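Local coordinates for exopolyphosphatase (Cytophaga hutchinsonii, PDB 3MDQ), which probably hydrolyses inorganic polyphosphate from the chain end, releasing orthophosphate, as a member of the Ppx/GppA phosphatase family, at residues 17-28 / 300-308; 217-225 / 237-247. All blocks are in the same frame, centred on the assembly; numbering follows the deposited sequence.

Contact 1: residues 17-28 / 300-308; sequences HLLITDIVNDRP and KEGVLYTML. With GOL (glycerol), chain J.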
loop_
_atom_site.group_PDB
_atom_site.type_symbol
_atom_site.label_atom_id
_atom_site.label_comp_id
_atom_site.label_asym_id
_atom_site.label_seq_id
_atom_site.Cartn_x
_atom_site.Cartn_y
_atom_site.Cartn_z
ATOM N N HIS A 17 -1.273 8.377 5.601
ATOM C CA HIS A 17 -0.675 7.850 6.837
ATOM C C HIS A 17 0.291 8.829 7.419
ATOM O O HIS A 17 1.036 9.507 6.680
ATOM C CB HIS A 17 0.091 6.554 6.544
ATOM C CG HIS A 17 -0.776 5.459 6.024
ATOM N ND1 HIS A 17 -1.410 4.560 6.857
ATOM C CD2 HIS A 17 -1.158 5.145 4.763
ATOM C CE1 HIS A 17 -2.134 3.725 6.118
ATOM N NE2 HIS A 17 -1.996 4.055 4.849
ATOM N N LEU A 18 0.348 8.868 8.751
ATOM C CA LEU A 18 1.284 9.666 9.498
ATOM C C LEU A 18 2.014 8.751 10.485
ATOM O O LEU A 18 1.395 8.118 11.304
ATOM C CB LEU A 18 0.593 10.778 10.299
ATOM C CG LEU A 18 1.469 11.576 11.267
ATOM C CD1 LEU A 18 2.623 12.382 10.584
ATOM C CD2 LEU A 18 0.559 12.545 12.069
ATOM N N LEU A 19 3.334 8.718 10.368
ATOM C CA LEU A 19 4.193 7.990 11.283
ATOM C C LEU A 19 5.179 8.947 11.947
ATOM O O LEU A 19 5.922 9.646 11.256
ATOM C CB LEU A 19 4.984 6.935 10.527
ATOM C CG LEU A 19 5.957 6.074 11.342
ATOM C CD1 LEU A 19 5.210 5.153 12.260
ATOM C CD2 LEU A 19 6.844 5.220 10.364
ATOM N N ILE A 20 5.204 8.985 13.277
ATOM C CA ILE A 20 6.152 9.784 14.009
ATOM C C ILE A 20 6.953 8.848 14.889
ATOM O O ILE A 20 6.364 8.042 15.616
ATOM C CB ILE A 20 5.502 10.883 14.871
ATOM C CG1 ILE A 20 4.708 11.836 13.998
ATOM C CG2 ILE A 20 6.615 11.665 15.668
ATOM C CD1 ILE A 20 3.832 12.885 14.755
ATOM N N THR A 21 8.284 8.947 14.777
ATOM C CA THR A 21 9.226 8.020 15.415
ATOM C C THR A 21 10.253 8.805 16.208
ATOM O O THR A 21 10.748 9.830 15.747
ATOM C CB THR A 21 9.951 7.176 14.328
ATOM O OG1 THR A 21 8.992 6.554 13.455
ATOM C CG2 THR A 21 10.864 6.080 14.954
ATOM N N ASP A 22 10.552 8.336 17.421
ATOM C CA ASP A 22 11.636 8.906 18.220
ATOM C C ASP A 22 12.789 7.937 18.030
ATOM O O ASP A 22 12.593 6.738 17.895
ATOM C CB ASP A 22 11.240 9.034 19.699
ATOM C CG ASP A 22 11.959 10.189 20.418
ATOM O OD1 ASP A 22 12.725 10.950 19.777
ATOM O OD2 ASP A 22 11.755 10.343 21.642
ATOM N N ILE A 23 13.999 8.448 17.974
ATOM C CA ILE A 23 15.120 7.564 17.739
ATOM C C ILE A 23 16.129 7.810 18.842
ATOM O O ILE A 23 16.914 8.735 18.752
ATOM C CB ILE A 23 15.732 7.768 16.329
ATOM C CG1 ILE A 23 14.816 7.162 15.243
ATOM C CG2 ILE A 23 17.082 7.097 16.244
ATOM C CD1 ILE A 23 13.576 7.994 14.881
ATOM N N VAL A 24 16.078 6.962 19.874
ATOM C CA VAL A 24 16.899 7.094 21.093
ATOM C C VAL A 24 17.810 5.882 21.319
ATOM O O VAL A 24 17.349 4.724 21.294
ATOM C CB VAL A 24 16.008 7.250 22.333
ATOM C CG1 VAL A 24 16.845 7.736 23.536
ATOM C CG2 VAL A 24 14.859 8.207 22.046
ATOM N N ASN A 25 19.090 6.165 21.588
ATOM C CA ASN A 25 20.136 5.140 21.614
ATOM C C ASN A 25 20.156 4.373 20.283
ATOM O O ASN A 25 20.287 3.148 20.264
ATOM C CB ASN A 25 19.940 4.189 22.804
ATOM N N ASP A 26 19.998 5.116 19.185
ATOM C CA ASP A 26 19.904 4.559 17.826
ATOM C C ASP A 26 18.842 3.457 17.656
ATOM O O ASP A 26 18.953 2.626 16.762
ATOM C CB ASP A 26 21.277 4.048 17.359
ATOM N N ARG A 27 17.808 3.468 18.495
ATOM C CA ARG A 27 16.684 2.543 18.370
ATOM C C ARG A 27 15.419 3.378 18.065
ATOM O O ARG A 27 15.083 4.261 18.833
ATOM C CB ARG A 27 16.517 1.780 19.688
ATOM N N PRO A 28 14.753 3.155 16.912
ATOM C CA PRO A 28 13.496 3.904 16.705
ATOM C C PRO A 28 12.343 3.344 17.526
ATOM O O PRO A 28 12.235 2.138 17.697
ATOM C CB PRO A 28 13.203 3.740 15.208
ATOM C CG PRO A 28 14.037 2.615 14.770
ATOM C CD PRO A 28 15.218 2.511 15.674
ATOM N N LYS A 300 5.852 4.154 4.338
ATOM C CA LYS A 300 6.227 5.129 5.367
ATOM C C LYS A 300 7.423 4.640 6.204
ATOM O O LYS A 300 8.332 5.408 6.525
ATOM C CB LYS A 300 5.027 5.497 6.249
ATOM C CG LYS A 300 4.470 4.402 7.126
ATOM C CD LYS A 300 3.032 4.674 7.646
ATOM C CE LYS A 300 2.518 3.570 8.667
ATOM N NZ LYS A 300 2.490 2.277 7.998
ATOM N N GLU A 301 7.423 3.347 6.515
ATOM C CA GLU A 301 8.555 2.753 7.203
ATOM C C GLU A 301 9.800 2.684 6.321
ATOM O O GLU A 301 10.902 2.891 6.790
ATOM C CB GLU A 301 8.252 1.376 7.766
ATOM C CG GLU A 301 7.286 1.396 8.952
ATOM C CD GLU A 301 5.826 1.433 8.601
ATOM O OE1 GLU A 301 5.423 1.230 7.424
ATOM O OE2 GLU A 301 5.015 1.674 9.565
ATOM N N GLY A 302 9.625 2.402 5.037
ATOM C CA GLY A 302 10.760 2.444 4.153
ATOM C C GLY A 302 11.405 3.793 4.044
ATOM O O GLY A 302 12.625 3.894 3.949
ATOM N N VAL A 303 10.588 4.838 4.035
ATOM C CA VAL A 303 11.096 6.216 4.065
ATOM C C VAL A 303 11.907 6.466 5.348
ATOM O O VAL A 303 13.040 6.981 5.308
ATOM C CB VAL A 303 9.939 7.225 3.885
ATOM C CG1 VAL A 303 10.380 8.647 4.227
ATOM C CG2 VAL A 303 9.362 7.141 2.467
ATOM N N LEU A 304 11.318 6.111 6.499
ATOM C CA LEU A 304 11.988 6.256 7.794
ATOM C C LEU A 304 13.327 5.556 7.795
ATOM O O LEU A 304 14.340 6.163 8.159
ATOM C CB LEU A 304 11.101 5.718 8.904
ATOM C CG LEU A 304 11.743 5.579 10.279
ATOM C CD1 LEU A 304 12.132 6.932 10.878
ATOM C CD2 LEU A 304 10.811 4.782 11.209
ATOM N N TYR A 305 13.347 4.291 7.365
ATOM C CA TYR A 305 14.595 3.535 7.501
ATOM C C TYR A 305 15.643 3.969 6.469
ATOM O O TYR A 305 16.837 3.910 6.743
ATOM C CB TYR A 305 14.336 2.036 7.503
ATOM C CG TYR A 305 13.842 1.570 8.850
ATOM C CD1 TYR A 305 14.742 1.353 9.882
ATOM C CD2 TYR A 305 12.500 1.404 9.124
ATOM C CE1 TYR A 305 14.314 0.959 11.149
ATOM C CE2 TYR A 305 12.067 1.040 10.433
ATOM C CZ TYR A 305 12.988 0.813 11.405
ATOM O OH TYR A 305 12.566 0.427 12.674
ATOM N N THR A 306 15.199 4.460 5.324
ATOM C CA THR A 306 16.095 5.058 4.330
ATOM C C THR A 306 16.759 6.283 4.935
ATOM O O THR A 306 17.973 6.466 4.847
ATOM C CB THR A 306 15.345 5.362 3.009
ATOM O OG1 THR A 306 14.897 4.125 2.464
ATOM C CG2 THR A 306 16.225 6.045 1.996
HETATM N N MSE A 307 15.966 7.099 5.637
HETATM C CA MSE A 307 16.494 8.287 6.350
HETATM C C MSE A 307 17.499 7.872 7.432
HETATM O O MSE A 307 18.551 8.478 7.551
HETATM C CB MSE A 307 15.355 9.113 6.960
HETATM C CG MSE A 307 14.556 9.840 5.901
HETATM SE SE MSE A 307 12.890 10.587 6.646
HETATM C CE MSE A 307 13.773 12.067 7.639
ATOM N N LEU A 308 17.158 6.878 8.232
ATOM C CA LEU A 308 18.038 6.406 9.290
ATOM C C LEU A 308 19.326 5.798 8.715
ATOM O O LEU A 308 20.397 5.891 9.346
ATOM C CB LEU A 308 17.331 5.388 10.204
ATOM C CG LEU A 308 16.122 5.922 11.015
ATOM C CD1 LEU A 308 15.446 4.824 11.816
ATOM C CD2 LEU A 308 16.581 7.098 11.904
HETATM C C1 GOL J . 7.238 1.348 13.049
HETATM O O1 GOL J . 6.089 1.591 12.203
HETATM C C2 GOL J . 8.393 2.388 13.039
HETATM O O2 GOL J . 8.144 3.590 13.793
HETATM C C3 GOL J . 9.647 1.892 13.779
HETATM O O3 GOL J . 10.170 0.675 13.322
#

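Contact 2: residues 217-225 / 237-247; sequences LAEMNIQHH and YLLSLPDFNRL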
loop_
_atom_site.group_PDB
_atom_site.type_symbol
_atom_site.label_atom_id
_atom_site.label_comp_id
_atom_site.label_asym_id
_atom_site.label_seq_id
_atom_site.Cartn_x
_atom_site.Cartn_y
_atom_site.Cartn_z
ATOM N N LEU A 217 -6.540 -8.642 5.354
ATOM C CA LEU A 217 -6.591 -10.089 5.238
ATOM C C LEU A 217 -6.034 -10.731 6.511
ATOM O O LEU A 217 -6.612 -11.686 7.035
ATOM C CB LEU A 217 -5.850 -10.619 4.005
ATOM C CG LEU A 217 -6.423 -10.136 2.654
ATOM C CD1 LEU A 217 -5.503 -10.591 1.517
ATOM C CD2 LEU A 217 -7.885 -10.656 2.511
ATOM N N ALA A 218 -4.910 -10.211 6.993
ATOM C CA ALA A 218 -4.349 -10.705 8.226
ATOM C C ALA A 218 -5.332 -10.550 9.388
ATOM O O ALA A 218 -5.548 -11.492 10.160
ATOM C CB ALA A 218 -3.024 -10.021 8.534
ATOM N N GLU A 219 -5.921 -9.366 9.524
ATOM C CA GLU A 219 -6.832 -9.114 10.625
ATOM C C GLU A 219 -8.059 -10.025 10.556
ATOM O O GLU A 219 -8.490 -10.537 11.571
ATOM C CB GLU A 219 -7.239 -7.635 10.682
ATOM C CG GLU A 219 -6.111 -6.716 11.164
ATOM C CD GLU A 219 -6.458 -5.223 11.108
ATOM O OE1 GLU A 219 -7.498 -4.851 10.541
ATOM O OE2 GLU A 219 -5.668 -4.417 11.634
HETATM N N MSE A 220 -8.580 -10.262 9.348
HETATM C CA MSE A 220 -9.717 -11.182 9.160
HETATM C C MSE A 220 -9.333 -12.583 9.577
HETATM O O MSE A 220 -10.118 -13.277 10.186
HETATM C CB MSE A 220 -10.194 -11.188 7.705
HETATM C CG MSE A 220 -10.907 -9.951 7.293
HETATM SE SE MSE A 220 -11.357 -9.812 5.443
HETATM C CE MSE A 220 -12.827 -11.075 5.449
ATOM N N ASN A 221 -8.112 -13.010 9.249
ATOM C CA ASN A 221 -7.696 -14.351 9.559
ATOM C C ASN A 221 -7.495 -14.545 11.059
ATOM O O ASN A 221 -7.783 -15.608 11.609
ATOM C CB ASN A 221 -6.412 -14.695 8.838
ATOM C CG ASN A 221 -6.245 -16.203 8.641
ATOM O OD1 ASN A 221 -7.154 -16.863 8.120
ATOM N ND2 ASN A 221 -5.109 -16.743 9.103
ATOM N N ILE A 222 -6.962 -13.517 11.695
ATOM C CA ILE A 222 -6.792 -13.509 13.147
ATOM C C ILE A 222 -8.141 -13.685 13.839
ATOM O O ILE A 222 -8.293 -14.499 14.739
ATOM C CB ILE A 222 -6.061 -12.224 13.589
ATOM C CG1 ILE A 222 -4.576 -12.312 13.209
ATOM C CG2 ILE A 222 -6.219 -11.946 15.099
ATOM C CD1 ILE A 222 -3.897 -10.935 13.208
ATOM N N GLN A 223 -9.126 -12.941 13.373
ATOM C CA GLN A 223 -10.469 -13.018 13.950
ATOM C C GLN A 223 -11.071 -14.387 13.687
ATOM O O GLN A 223 -11.642 -14.995 14.597
ATOM C CB GLN A 223 -11.365 -11.912 13.392
ATOM C CG GLN A 223 -12.719 -11.750 14.088
ATOM C CD GLN A 223 -12.604 -11.605 15.621
ATOM O OE1 GLN A 223 -12.187 -10.565 16.146
ATOM N NE2 GLN A 223 -12.981 -12.666 16.338
ATOM N N HIS A 224 -10.911 -14.910 12.475
ATOM C CA HIS A 224 -11.476 -16.212 12.152
ATOM C C HIS A 224 -10.891 -17.328 13.008
ATOM O O HIS A 224 -11.626 -18.230 13.416
ATOM C CB HIS A 224 -11.272 -16.531 10.670
ATOM C CG HIS A 224 -11.856 -17.843 10.259
ATOM N ND1 HIS A 224 -11.089 -18.973 10.111
ATOM C CD2 HIS A 224 -13.128 -18.205 9.987
ATOM C CE1 HIS A 224 -11.866 -19.982 9.761
ATOM N NE2 HIS A 224 -13.104 -19.538 9.663
ATOM N N HIS A 225 -9.588 -17.282 13.273
ATOM C CA HIS A 225 -8.930 -18.302 14.090
ATOM C C HIS A 225 -8.931 -17.979 15.591
ATOM O O HIS A 225 -8.379 -18.751 16.382
ATOM C CB HIS A 225 -7.496 -18.532 13.627
ATOM C CG HIS A 225 -7.396 -19.201 12.296
ATOM N ND1 HIS A 225 -8.158 -20.308 11.963
ATOM C CD2 HIS A 225 -6.607 -18.937 11.223
ATOM C CE1 HIS A 225 -7.858 -20.678 10.729
ATOM N NE2 HIS A 225 -6.919 -19.867 10.261
ATOM N N TYR A 237 3.139 -11.381 9.553
ATOM C CA TYR A 237 2.091 -12.356 9.862
ATOM C C TYR A 237 2.011 -13.325 8.726
ATOM O O TYR A 237 1.831 -12.899 7.567
ATOM C CB TYR A 237 0.741 -11.629 10.048
ATOM C CG TYR A 237 -0.405 -12.553 10.306
ATOM C CD1 TYR A 237 -0.685 -12.974 11.585
ATOM C CD2 TYR A 237 -1.154 -13.058 9.258
ATOM C CE1 TYR A 237 -1.753 -13.873 11.832
ATOM C CE2 TYR A 237 -2.186 -13.971 9.487
ATOM C CZ TYR A 237 -2.485 -14.345 10.792
ATOM O OH TYR A 237 -3.514 -15.256 11.026
ATOM N N LEU A 238 2.126 -14.622 8.987
ATOM C CA LEU A 238 2.069 -15.568 7.893
ATOM C C LEU A 238 0.662 -16.126 7.726
ATOM O O LEU A 238 0.050 -16.681 8.656
ATOM C CB LEU A 238 3.056 -16.694 8.072
ATOM C CG LEU A 238 3.020 -17.788 6.980
ATOM C CD1 LEU A 238 4.389 -18.409 6.884
ATOM C CD2 LEU A 238 1.954 -18.879 7.208
ATOM N N LEU A 239 0.185 -15.973 6.509
ATOM C CA LEU A 239 -1.138 -16.418 6.068
ATOM C C LEU A 239 -0.940 -17.664 5.224
ATOM O O LEU A 239 -0.286 -17.620 4.179
ATOM C CB LEU A 239 -1.811 -15.308 5.226
ATOM C CG LEU A 239 -3.224 -15.441 4.735
ATOM C CD1 LEU A 239 -4.213 -15.452 5.922
ATOM C CD2 LEU A 239 -3.497 -14.267 3.788
ATOM N N SER A 240 -1.500 -18.789 5.634
ATOM C CA SER A 240 -1.373 -19.980 4.802
ATOM C C SER A 240 -2.167 -19.849 3.501
ATOM O O SER A 240 -3.131 -19.086 3.450
ATOM C CB SER A 240 -1.809 -21.227 5.543
ATOM O OG SER A 240 -3.230 -21.269 5.704
ATOM N N LEU A 241 -1.824 -20.670 2.508
ATOM C CA LEU A 241 -2.645 -20.671 1.264
ATOM C C LEU A 241 -4.090 -21.123 1.497
ATOM O O LEU A 241 -5.009 -20.502 0.948
ATOM C CB LEU A 241 -2.008 -21.436 0.137
ATOM C CG LEU A 241 -0.698 -20.790 -0.269
ATOM C CD1 LEU A 241 -0.138 -21.520 -1.480
ATOM C CD2 LEU A 241 -0.736 -19.282 -0.549
ATOM N N PRO A 242 -4.316 -22.160 2.307
ATOM C CA PRO A 242 -5.724 -22.457 2.640
ATOM C C PRO A 242 -6.481 -21.300 3.275
ATOM O O PRO A 242 -7.671 -21.079 2.969
ATOM C CB PRO A 242 -5.619 -23.648 3.570
ATOM C CG PRO A 242 -4.420 -24.338 3.117
ATOM C CD PRO A 242 -3.423 -23.236 2.780
ATOM N N ASP A 243 -5.823 -20.554 4.171
ATOM C CA ASP A 243 -6.456 -19.404 4.762
ATOM C C ASP A 243 -6.742 -18.314 3.715
ATOM O O ASP A 243 -7.820 -17.725 3.716
ATOM C CB ASP A 243 -5.665 -18.909 5.975
ATOM C CG ASP A 243 -5.961 -19.749 7.265
ATOM O OD1 ASP A 243 -6.913 -20.574 7.318
ATOM O OD2 ASP A 243 -5.321 -19.554 8.265
ATOM N N PHE A 244 -5.793 -18.082 2.816
ATOM C CA PHE A 244 -5.995 -17.132 1.719
ATOM C C PHE A 244 -7.169 -17.575 0.869
ATOM O O PHE A 244 -8.033 -16.753 0.499
ATOM C CB PHE A 244 -4.762 -16.982 0.806
ATOM C CG PHE A 244 -5.035 -16.105 -0.363
ATOM C CD1 PHE A 244 -5.162 -14.734 -0.191
ATOM C CD2 PHE A 244 -5.284 -16.662 -1.605
ATOM C CE1 PHE A 244 -5.456 -13.928 -1.275
ATOM C CE2 PHE A 244 -5.618 -15.845 -2.687
ATOM C CZ PHE A 244 -5.702 -14.501 -2.499
ATOM N N ASN A 245 -7.228 -18.848 0.536
ATOM C CA ASN A 245 -8.340 -19.283 -0.321
ATOM C C ASN A 245 -9.712 -19.205 0.360
ATOM O O ASN A 245 -10.722 -18.954 -0.307
ATOM C CB ASN A 245 -8.035 -20.652 -0.921
ATOM C CG ASN A 245 -7.009 -20.575 -2.053
ATOM O OD1 ASN A 245 -7.099 -19.722 -2.976
ATOM N ND2 ASN A 245 -6.033 -21.465 -2.004
ATOM N N ARG A 246 -9.774 -19.377 1.678
ATOM C CA ARG A 246 -11.019 -19.141 2.400
ATOM C C ARG A 246 -11.430 -17.679 2.310
ATOM O O ARG A 246 -12.608 -17.372 2.030
ATOM C CB ARG A 246 -10.903 -19.544 3.879
ATOM C CG ARG A 246 -12.229 -19.488 4.658
ATOM C CD ARG A 246 -12.019 -19.473 6.176
ATOM N NE ARG A 246 -11.576 -18.158 6.666
ATOM C CZ ARG A 246 -10.329 -17.835 7.024
ATOM N NH1 ARG A 246 -9.333 -18.713 7.007
ATOM N NH2 ARG A 246 -10.083 -16.605 7.440
ATOM N N LEU A 247 -10.465 -16.787 2.506
ATOM C CA LEU A 247 -10.759 -15.367 2.443
ATOM C C LEU A 247 -11.147 -14.969 1.040
ATOM O O LEU A 247 -12.053 -14.149 0.866
ATOM C CB LEU A 247 -9.531 -14.562 2.880
ATOM C CG LEU A 247 -9.153 -14.676 4.360
ATOM C CD1 LEU A 247 -7.686 -14.195 4.648
ATOM C CD2 LEU A 247 -10.226 -13.919 5.197
#

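Contact 1: residues 17-28 / 300-308
This contact belongs to the first of the two actin-like (ASKHA) domains of the Ppx/GppA fold, where the C-terminal helix 299-309 packs on a beta hairpin of the five-stranded sheet. His17, Leu19, Thr21 and Ile23 point from strand 15-24 toward the helix, and Pro28 joins them after the type I' turn from Val24 to Arg27. The strand and helix segments run at 33° to each other, with axes 9.6 Å apart. At one end the chain of Lys300 passes His17, with CD 3.7 Å from His17 CB. The chain then bends at its last torsion, and Lys300 NZ makes a salt bridge to Glu301 OE2 at 3.0 Å, on the syn lone pair. Glu301 OE1 also accepts from Ser298 N. Leu19 has CG anti to its backbone N (chi1 180°), which sends CD2 to Lys300 CG, Glu301 OE2 and Leu304 CD2. Thr21 and Leu304 meet tip to tip, OG1 against CD2 at 3.4 Å. Further along, Ile23 CG1 touches Leu308 CD2 at 3.8 Å. A glycerol, probably from the crystallisation liquor, bridges strand and helix. Its O2 shares a hydrogen bond with Thr21 OG1, and its O1 gives a weak one to Glu301 OE2. Thr30 and Tyr297 bind it as well. Pro28 CG comes to Tyr305 OH at 3.4 Å, and glycerol O3 sits at that ring's edge, in plane, at a doubtfully short 2.5 Å from Tyr305 OH.

Contact 2: residues 217-225 / 237-247
The guanidinium of Arg246 lies flat on the ring of His224, centres 3.6 Å apart and planes 4° apart, while its edge grips Asn221. Arg246 NH1 and NH2 both donate to Asn221 OD1, at 3.1 and 3.0 Å, with guanidinium and amide nearly coplanar. NH1 also forms a salt bridge with Asp243 OD1. Asn221 ND2 donates twice, to Asp243 OD2 at 2.9 Å, from above the carboxylate plane, and to Tyr237 OH, which also bonds Glu227. In one of two conformers, His225 NE2 reaches Asp243 OD2 at 2.6 Å from the same carboxylate face. The network ties helix 212-225 to edge strand 236-240 and to the start of helix 241-253 in the second actin-like domain. Ser240 caps that helix, its OG accepting from Asp243 N. An alanine at Asn221 would probably leave Arg246, Asp243 OD2 and Tyr237 OH without their amide partner, and the guanidinium freer to turn. Leu239 CD1 packs on Asn221 CG at 3.5 Å. Tyr237, its CG anti to the backbone N (chi1 177°), lays its ring beside Ala218 CB and Ile222 CG1. Leu247 inserts between Leu217 and Met220, its CD2 3.7 Å from Met220 CB.

In the fold
Contacts 1 and 2 share no helix or strand. They belong to different domains, each built on its own sheet, with centres about 29 Å apart and nearest atoms about 10 Å apart. Contact 1 joins residues far apart in sequence, bringing the C-terminal helix back onto an N-terminal hairpin. Contact 2 is local, with only 11 residues between its segments. Contact 1 is partly buried, and its two segments meet mainly through aliphatic groups. They share no direct polar bond; in the crystal a glycerol links them. Contact 2 is more buried and covers more area. It combines apolar contacts with a direct network of amide, carboxylate, guanidinium and imidazole groups, whose histidines are exposed.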